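Local atomic coordinates of cortical-lytic enzyme (Clostridium perfringens, PDB entry 5JIP), a protein that hydrolyses spore-cortex peptidoglycan during germination, probably as a lysozyme-like muramidase of glycoside hydrolase family 25. Residues Leu122-Leu127 with Leu157-Lys162; Leu238-Ser243 with Ile296-Glu301. One frame throughout, in Å; residues are numbered along the deposited sequence.

In the fold
The two contacts illustrate how one chain uses different packing solutions in different domains. Contact 1 belongs to the barrel of the glycoside hydrolase family 25 region, where the start of helix 124-142 meets the loop that follows helix 152-157. Contact 2 lies in the all-strand C-terminal part and joins its two sheets. Their centres are 49 Å apart, on opposite sides of the chain's centre, and their nearest atoms stay about 29 Å apart, so neither touches the other. Both are remote from the magnesium ion bound through Asp-227, Met-230, Asp-258 and Asp-304, although strand 296-304, which carries one segment of contact 2, runs on to the ligand Asp-304.

Contact 1: residues Leu122-Leu127 with Leu157-Lys162; sequences LTTTEL and LYDDFK
Thr-124, in the first turn of helix 124-142, puts both branches of its side chain against the backbone of residues 158-162, while Leu-127, one turn later, lies over the ring of Tyr-158. The threonine OG1 is 3.2 Å from the carbonyl O of Tyr-158, a weak hydrogen bond that remains uncertain; OD2 of Asp-159 lies 3.3 Å from the same OG1. A chi1 of -60° sets OG1 beside the backbone N and CG2 anti to it, and this methyl comes within 3.3 Å of the Lys-162 carbonyl O. Tyr-158 O also accepts from Phe-161 N, 2.9 Å away, within the turn.

Leu-127, its CG also anti to the backbone N (chi1 178°), crosses the tyrosine at about a right angle and sets CD2 above the middle of one ring face in a CH-pi contact. Leu-122 O lies at the ring edge, near its plane and 3.5 Å from Tyr-158 CE1, and the tyrosine hydroxyl is bonded to Pro-117 O. Phe-154 of helix 152-157 meets the same ring and also touches Leu-127.

The helix start is fixed independently by a capping box, in which Glu-126 N donates to Thr-123 OG1 at 3.0 Å and Thr-123 N to Glu-126 OE1 at 2.8 Å. Helix 124-142 and the loop leading to strand 175-178, two connections of the barrel, are therefore joined in two halves: Leu-127 over the buried Tyr-158 ring, and Thr-124 against the carbonyls of the turn, with only a weak polar link.

Contact 2: residues Leu238-Ser243 with Ile296-Glu301; sequences LNAYIS and IKISIE
This is a face-to-face contact between two beta sheets, made almost entirely by apolar side chains and without a hydrogen bond across it. Strand 239-243 is an edge strand of the three-stranded sheet, and strand 296-304 is an inner strand of the four-stranded one, between 259-266 and 314-318. Their touching parts run in roughly opposite directions, 145° apart.

Alternate residues of each strand face the gap, and three pairs meet. At one end, CD2 of Leu-238 rests 4.1 Å from CG2 of Ile-300 and 3.9 Å from the carbonyl O of Ile-298. Ile-300 offers this methyl because its CG1 is the branch anti to the backbone N (chi1 -169°), which leaves CG2 between N and the carbonyl carbon. In the middle, the small CB of Ala-240 meets CG1 of Ile-298 at 4.1 Å, where the backbones are closest, with CA atoms of the two residues 7.6 Å apart. At the far end the CA atoms of Ile-242 and Ile-296 are 10.0 Å apart, and the two isoleucines bridge the wider gap by stretching their CD1 methyls to 3.6 Å. Along strand 239-243 and its flank, Ala-240 thus sits where the backbones are closest, Leu-238 and Ile-242 where they are farther apart.

Ile-298 also packs on Ile-247 and Val-249 of strand 246-250, and Leu-238 on Tyr-316 of strand 314-318, so the three pairs form one stripe of a wider hydrophobic core. Glu-301 packs on Tyr-270 of the second subunit. Three antiparallel strands facing four, in this order, make a beta sandwich whose topology matches the fibronectin type III fold.

Contact 1: residues Leu122-Leu127 with Leu157-Lys162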
ATOM      1  N   LEU A 122      10.088 -27.083 -23.993  1.00 15.08           N
ATOM      2  CA  LEU A 122      10.637 -26.342 -22.865  1.00 16.40           C
ATOM      3  C   LEU A 122      10.230 -27.007 -21.562  1.00 15.52           C
ATOM      4  O   LEU A 122       9.099 -27.483 -21.418  1.00 17.57           O
ATOM      5  CB  LEU A 122      10.169 -24.878 -22.849  1.00 16.24           C
ATOM      6  CG  LEU A 122      10.571 -24.001 -24.038  1.00 18.94           C
ATOM      7  CD1 LEU A 122      10.012 -22.592 -23.853  1.00 18.96           C
ATOM      8  CD2 LEU A 122      12.061 -23.964 -24.223  1.00 17.11           C
ATOM      9  N   THR A 123      11.165 -27.043 -20.616  1.00 17.53           N
ATOM     10  CA  THR A 123      10.808 -27.405 -19.257  1.00 18.76           C
ATOM     11  C   THR A 123      10.035 -26.258 -18.599  1.00 18.50           C
ATOM     12  O   THR A 123      10.063 -25.107 -19.048  1.00 14.01           O
ATOM     13  CB  THR A 123      12.057 -27.729 -18.435  1.00 15.36           C
ATOM     14  OG1 THR A 123      12.781 -26.524 -18.188  1.00 19.17           O
ATOM     15  CG2 THR A 123      12.963 -28.686 -19.169  1.00 19.59           C
ATOM     16  N   THR A 124       9.329 -26.589 -17.519  1.00 16.96           N
ATOM     17  CA  THR A 124       8.675 -25.550 -16.737  1.00 16.07           C
ATOM     18  C   THR A 124       9.674 -24.496 -16.269  1.00 17.60           C
ATOM     19  O   THR A 124       9.374 -23.296 -16.286  1.00 14.46           O
ATOM     20  CB  THR A 124       7.953 -26.183 -15.569  1.00 16.34           C
ATOM     21  OG1 THR A 124       6.988 -27.100 -16.084  1.00 20.03           O
ATOM     22  CG2 THR A 124       7.269 -25.113 -14.695  1.00 17.42           C
ATOM     23  N   THR A 125      10.874 -24.916 -15.853  1.00 12.55           N
ATOM     24  CA  THR A 125      11.878 -23.932 -15.446  1.00 14.25           C
ATOM     25  C   THR A 125      12.237 -23.031 -16.613  1.00 14.85           C
ATOM     26  O   THR A 125      12.342 -21.809 -16.461  1.00 12.26           O
ATOM     27  CB  THR A 125      13.134 -24.623 -14.905  1.00 19.14           C
ATOM     28  OG1 THR A 125      12.788 -25.454 -13.787  1.00 20.07           O
ATOM     29  CG2 THR A 125      14.192 -23.595 -14.469  1.00 18.89           C
ATOM     30  N   GLU A 126      12.427 -23.612 -17.794  1.00 12.51           N
ATOM     31  CA  GLU A 126      12.805 -22.803 -18.940  1.00 13.33           C
ATOM     32  C   GLU A 126      11.691 -21.827 -19.321  1.00 10.90           C
ATOM     33  O   GLU A 126      11.968 -20.659 -19.625  1.00 10.27           O
ATOM     34  CB  GLU A 126      13.168 -23.711 -20.117  1.00 14.45           C
ATOM     35  CG  GLU A 126      14.477 -24.456 -19.912  1.00 16.16           C
ATOM     36  CD  GLU A 126      14.731 -25.528 -20.946  1.00 19.27           C
ATOM     37  OE1 GLU A 126      13.760 -26.194 -21.377  1.00 16.58           O
ATOM     38  OE2 GLU A 126      15.918 -25.694 -21.322  1.00 27.13           O
ATOM     39  N   LEU A 127      10.439 -22.286 -19.318  1.00  9.15           N
ATOM     40  CA  LEU A 127       9.341 -21.399 -19.710  1.00 11.16           C
ATOM     41  C   LEU A 127       9.185 -20.271 -18.697  1.00 15.33           C
ATOM     42  O   LEU A 127       9.126 -19.094 -19.063  1.00 10.82           O
ATOM     43  CB  LEU A 127       8.043 -22.179 -19.841  1.00 10.23           C
ATOM     44  CG  LEU A 127       6.797 -21.362 -20.202  1.00 15.81           C
ATOM     45  CD1 LEU A 127       6.972 -20.688 -21.537  1.00 15.81           C
ATOM     46  CD2 LEU A 127       5.537 -22.218 -20.256  1.00 24.71           C
ATOM     47  N   LEU A 157      -0.278 -27.836 -18.314  1.00 18.73           N
ATOM     48  CA  LEU A 157       0.783 -28.488 -19.071  1.00 23.75           C
ATOM     49  C   LEU A 157       2.142 -28.279 -18.436  1.00 19.16           C
ATOM     50  O   LEU A 157       3.069 -29.057 -18.681  1.00 20.43           O
ATOM     51  CB  LEU A 157       0.843 -27.938 -20.491  1.00 22.51           C
ATOM     52  CG  LEU A 157      -0.104 -28.459 -21.536  1.00 26.42           C
ATOM     53  CD1 LEU A 157       0.153 -27.644 -22.789  1.00 26.67           C
ATOM     54  CD2 LEU A 157       0.136 -29.933 -21.790  1.00 30.54           C
ATOM     55  N   TYR A 158       2.306 -27.196 -17.697  1.00 15.79           N
ATOM     56  CA  TYR A 158       3.600 -26.798 -17.162  1.00 21.46           C
ATOM     57  C   TYR A 158       3.625 -26.922 -15.644  1.00 20.53           C
ATOM     58  O   TYR A 158       4.222 -26.105 -14.944  1.00 16.58           O
ATOM     59  CB  TYR A 158       3.942 -25.388 -17.615  1.00 17.94           C
ATOM     60  CG  TYR A 158       4.426 -25.366 -19.040  1.00 20.89           C
ATOM     61  CD1 TYR A 158       5.747 -25.666 -19.342  1.00 17.18           C
ATOM     62  CD2 TYR A 158       3.553 -25.082 -20.089  1.00 20.58           C
ATOM     63  CE1 TYR A 158       6.199 -25.663 -20.644  1.00 15.97           C
ATOM     64  CE2 TYR A 158       3.994 -25.074 -21.401  1.00 15.81           C
ATOM     65  CZ  TYR A 158       5.313 -25.360 -21.671  1.00 20.11           C
ATOM     66  OH  TYR A 158       5.774 -25.351 -22.959  1.00 21.92           O
ATOM     67  N   ASP A 159       2.956 -27.954 -15.127  1.00 20.64           N
ATOM     68  CA  ASP A 159       3.052 -28.314 -13.715  1.00 24.01           C
ATOM     69  C   ASP A 159       2.577 -27.176 -12.830  1.00 23.12           C
ATOM     70  O   ASP A 159       3.185 -26.894 -11.797  1.00 19.79           O
ATOM     71  CB  ASP A 159       4.488 -28.682 -13.320  1.00 27.16           C
ATOM     72  CG  ASP A 159       4.964 -29.975 -13.940  1.00 38.40           C
ATOM     73  OD1 ASP A 159       4.309 -31.018 -13.726  1.00 48.25           O
ATOM     74  OD2 ASP A 159       6.007 -29.933 -14.629  1.00 46.59           O
ATOM     75  N   ASP A 160       1.503 -26.493 -13.226  1.00 19.47           N
ATOM     76  CA  ASP A 160       0.984 -25.419 -12.389  1.00 16.08           C
ATOM     77  C   ASP A 160       1.956 -24.248 -12.317  1.00 14.17           C
ATOM     78  O   ASP A 160       1.871 -23.426 -11.407  1.00 15.37           O
ATOM     79  CB  ASP A 160       0.699 -25.955 -10.974  1.00 25.78           C
ATOM     80  CG  ASP A 160      -0.467 -25.252 -10.271  1.00 26.74           C
ATOM     81  OD1 ASP A 160      -1.369 -24.748 -10.957  1.00 27.34           O
ATOM     82  OD2 ASP A 160      -0.504 -25.239  -9.010  1.00 21.25           O
ATOM     83  N   PHE A 161       2.914 -24.170 -13.239  1.00 10.23           N
ATOM     84  CA  PHE A 161       3.973 -23.162 -13.200  1.00 13.03           C
ATOM     85  C   PHE A 161       4.791 -23.258 -11.915  1.00 13.01           C
ATOM     86  O   PHE A 161       5.416 -22.286 -11.481  1.00 11.76           O
ATOM     87  CB  PHE A 161       3.414 -21.736 -13.343  1.00 13.45           C
ATOM     88  CG  PHE A 161       3.061 -21.344 -14.743  1.00 12.72           C
ATOM     89  CD1 PHE A 161       3.158 -22.236 -15.808  1.00 18.15           C
ATOM     90  CD2 PHE A 161       2.657 -20.047 -15.004  1.00 11.24           C
ATOM     91  CE1 PHE A 161       2.832 -21.831 -17.114  1.00 19.53           C
ATOM     92  CE2 PHE A 161       2.339 -19.653 -16.280  1.00 14.57           C
ATOM     93  CZ  PHE A 161       2.416 -20.553 -17.339  1.00 15.41           C
ATOM     94  N   LYS A 162       4.828 -24.439 -11.316  1.00 15.14           N
ATOM     95  CA  LYS A 162       5.712 -24.682 -10.177  1.00 16.52           C
ATOM     96  C   LYS A 162       7.107 -25.002 -10.679  1.00 18.44           C
ATOM     97  O   LYS A 162       7.289 -25.923 -11.476  1.00 17.47           O
ATOM     98  CB  LYS A 162       5.176 -25.820  -9.319  1.00 18.63           C
ATOM     99  CG  LYS A 162       5.985 -26.031  -8.036  1.00 24.06           C
ATOM    100  CD  LYS A 162       5.290 -26.992  -7.096  1.00 28.98           C
ATOM    101  CE  LYS A 162       5.977 -26.995  -5.732  1.00 33.04           C
ATOM    102  NZ  LYS A 162       5.448 -28.036  -4.787  1.00 47.50           N
TER

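Contact 2: residues Leu238-Ser243 with Ile296-Glu301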
ATOM      1  N   LEU A 238      -2.371  20.332  -5.208  1.00 13.10           N
ATOM      2  CA  LEU A 238      -1.115  20.358  -4.489  1.00 14.14           C
ATOM      3  C   LEU A 238      -0.805  21.786  -4.070  1.00 17.42           C
ATOM      4  O   LEU A 238      -0.958  22.722  -4.850  1.00 15.40           O
ATOM      5  CB  LEU A 238       0.019  19.819  -5.358  1.00 12.29           C
ATOM      6  CG  LEU A 238       1.388  19.742  -4.683  1.00 11.93           C
ATOM      7  CD1 LEU A 238       1.374  18.768  -3.493  1.00 13.17           C
ATOM      8  CD2 LEU A 238       2.480  19.364  -5.728  1.00 18.02           C
ATOM      9  N   ASN A 239      -0.329  21.941  -2.848  1.00 11.55           N
ATOM     10  CA  ASN A 239      -0.057  23.255  -2.279  1.00 14.98           C
ATOM     11  C   ASN A 239       1.030  23.099  -1.236  1.00 15.70           C
ATOM     12  O   ASN A 239       1.108  22.074  -0.558  1.00 13.94           O
ATOM     13  CB  ASN A 239      -1.304  23.870  -1.639  1.00 16.42           C
ATOM     14  CG  ASN A 239      -1.033  25.242  -1.059  1.00 27.40           C
ATOM     15  OD1 ASN A 239      -0.579  26.147  -1.763  1.00 24.25           O
ATOM     16  ND2 ASN A 239      -1.302  25.401   0.230  1.00 26.78           N
ATOM     17  N   ALA A 240       1.873  24.114  -1.118  1.00 16.95           N
ATOM     18  CA  ALA A 240       2.940  24.074  -0.134  1.00 13.81           C
ATOM     19  C   ALA A 240       3.273  25.489   0.299  1.00 18.23           C
ATOM     20  O   ALA A 240       3.102  26.441  -0.466  1.00 15.79           O
ATOM     21  CB  ALA A 240       4.201  23.407  -0.701  1.00 15.48           C
ATOM     22  N   TYR A 241       3.793  25.608   1.522  1.00 18.09           N
ATOM     23  CA  TYR A 241       4.323  26.870   2.020  1.00 17.52           C
ATOM     24  C   TYR A 241       5.461  26.563   2.979  1.00 19.17           C
ATOM     25  O   TYR A 241       5.535  25.469   3.552  1.00 17.25           O
ATOM     26  CB  TYR A 241       3.224  27.721   2.693  1.00 18.02           C
ATOM     27  CG  TYR A 241       2.647  27.153   3.979  1.00 21.57           C
ATOM     28  CD1 TYR A 241       3.255  27.395   5.209  1.00 20.61           C
ATOM     29  CD2 TYR A 241       1.482  26.391   3.966  1.00 24.76           C
ATOM     30  CE1 TYR A 241       2.730  26.891   6.380  1.00 25.57           C
ATOM     31  CE2 TYR A 241       0.947  25.870   5.136  1.00 20.78           C
ATOM     32  CZ  TYR A 241       1.575  26.127   6.339  1.00 24.95           C
ATOM     33  OH  TYR A 241       1.057  25.623   7.501  1.00 23.00           O
ATOM     34  N   ILE A 242       6.352  27.543   3.145  1.00 16.80           N
ATOM     35  CA  ILE A 242       7.486  27.440   4.056  1.00 22.07           C
ATOM     36  C   ILE A 242       7.207  28.303   5.275  1.00 22.25           C
ATOM     37  O   ILE A 242       6.797  29.458   5.145  1.00 23.72           O
ATOM     38  CB  ILE A 242       8.800  27.854   3.377  1.00 22.85           C
ATOM     39  CG1 ILE A 242       9.099  26.896   2.221  1.00 24.42           C
ATOM     40  CG2 ILE A 242       9.929  27.855   4.368  1.00 30.94           C
ATOM     41  CD1 ILE A 242      10.446  27.116   1.546  1.00 37.58           C
ATOM     42  N   SER A 243       7.415  27.736   6.453  1.00 24.91           N
ATOM     43  CA  SER A 243       7.312  28.481   7.700  1.00 30.19           C
ATOM     44  C   SER A 243       8.336  27.894   8.650  1.00 28.26           C
ATOM     45  O   SER A 243       8.445  26.667   8.773  1.00 23.34           O
ATOM     46  CB  SER A 243       5.906  28.400   8.299  1.00 28.00           C
ATOM     47  OG  SER A 243       5.784  29.195   9.466  1.00 29.24           O
ATOM     48  N   ILE A 296      12.202  26.100  -4.941  1.00 22.13           N
ATOM     49  CA  ILE A 296      12.142  24.743  -4.408  1.00 23.72           C
ATOM     50  C   ILE A 296      11.000  24.029  -5.109  1.00 20.84           C
ATOM     51  O   ILE A 296       9.864  24.515  -5.105  1.00 18.71           O
ATOM     52  CB  ILE A 296      11.936  24.731  -2.889  1.00 23.04           C
ATOM     53  CG1 ILE A 296      13.126  25.413  -2.186  1.00 23.86           C
ATOM     54  CG2 ILE A 296      11.774  23.290  -2.372  1.00 20.50           C
ATOM     55  CD1 ILE A 296      12.871  25.730  -0.706  1.00 22.98           C
ATOM     56  N   LYS A 297      11.294  22.879  -5.704  1.00 20.83           N
ATOM     57  CA  LYS A 297      10.276  22.089  -6.384  1.00 21.26           C
ATOM     58  C   LYS A 297       9.741  21.014  -5.448  1.00 16.09           C
ATOM     59  O   LYS A 297      10.488  20.124  -5.004  1.00 15.96           O
ATOM     60  CB  LYS A 297      10.796  21.442  -7.665  1.00 22.77           C
ATOM     61  CG  LYS A 297       9.659  20.721  -8.413  1.00 20.85           C
ATOM     62  CD  LYS A 297      10.094  20.096  -9.747  1.00 24.77           C
ATOM     63  CE  LYS A 297      11.093  19.001  -9.533  1.00 26.77           C
ATOM     64  NZ  LYS A 297      11.157  18.107 -10.739  1.00 27.80           N
ATOM     65  N   ILE A 298       8.449  21.086  -5.184  1.00 18.97           N
ATOM     66  CA  ILE A 298       7.730  20.036  -4.483  1.00 11.92           C
ATOM     67  C   ILE A 298       6.990  19.217  -5.535  1.00 13.86           C
ATOM     68  O   ILE A 298       6.319  19.777  -6.412  1.00 12.81           O
ATOM     69  CB  ILE A 298       6.756  20.627  -3.453  1.00 13.64           C
ATOM     70  CG1 ILE A 298       7.475  21.572  -2.466  1.00 15.94           C
ATOM     71  CG2 ILE A 298       6.033  19.505  -2.713  1.00 13.63           C
ATOM     72  CD1 ILE A 298       8.536  20.908  -1.567  1.00 15.50           C
ATOM     73  N   SER A 299       7.128  17.894  -5.482  1.00 14.79           N
ATOM     74  CA  SER A 299       6.399  17.050  -6.419  1.00 12.00           C
ATOM     75  C   SER A 299       5.862  15.819  -5.700  1.00  7.71           C
ATOM     76  O   SER A 299       6.356  15.420  -4.637  1.00  9.72           O
ATOM     77  CB  SER A 299       7.267  16.620  -7.602  1.00 12.07           C
ATOM     78  OG  SER A 299       8.395  15.923  -7.147  1.00 14.04           O
ATOM     79  N   ILE A 300       4.861  15.199  -6.308  1.00  9.30           N
ATOM     80  CA  ILE A 300       4.186  14.090  -5.655  1.00  9.82           C
ATOM     81  C   ILE A 300       3.674  13.114  -6.702  1.00  8.95           C
ATOM     82  O   ILE A 300       3.314  13.500  -7.817  1.00  9.82           O
ATOM     83  CB  ILE A 300       3.047  14.627  -4.764  1.00  6.68           C
ATOM     84  CG1 ILE A 300       2.488  13.528  -3.856  1.00  5.25           C
ATOM     85  CG2 ILE A 300       1.950  15.252  -5.639  1.00  9.07           C
ATOM     86  CD1 ILE A 300       1.505  14.011  -2.817  1.00  9.76           C
ATOM     87  N   GLU A 301       3.627  11.833  -6.316  1.00  8.57           N
ATOM     88  CA  GLU A 301       2.984  10.786  -7.093  1.00  8.20           C
ATOM     89  C   GLU A 301       2.103   9.940  -6.177  1.00  8.00           C
ATOM     90  O   GLU A 301       2.467   9.650  -5.030  1.00  7.20           O
ATOM     91  CB  GLU A 301       4.030   9.899  -7.799  1.00  7.43           C
ATOM     92  CG  GLU A 301       4.928   9.104  -6.818  1.00  7.46           C
ATOM     93  CD  GLU A 301       6.145   8.484  -7.480  1.00  8.75           C
ATOM     94  OE1 GLU A 301       6.396   8.760  -8.680  1.00 10.11           O
ATOM     95  OE2 GLU A 301       6.874   7.720  -6.777  1.00  5.68           O
TER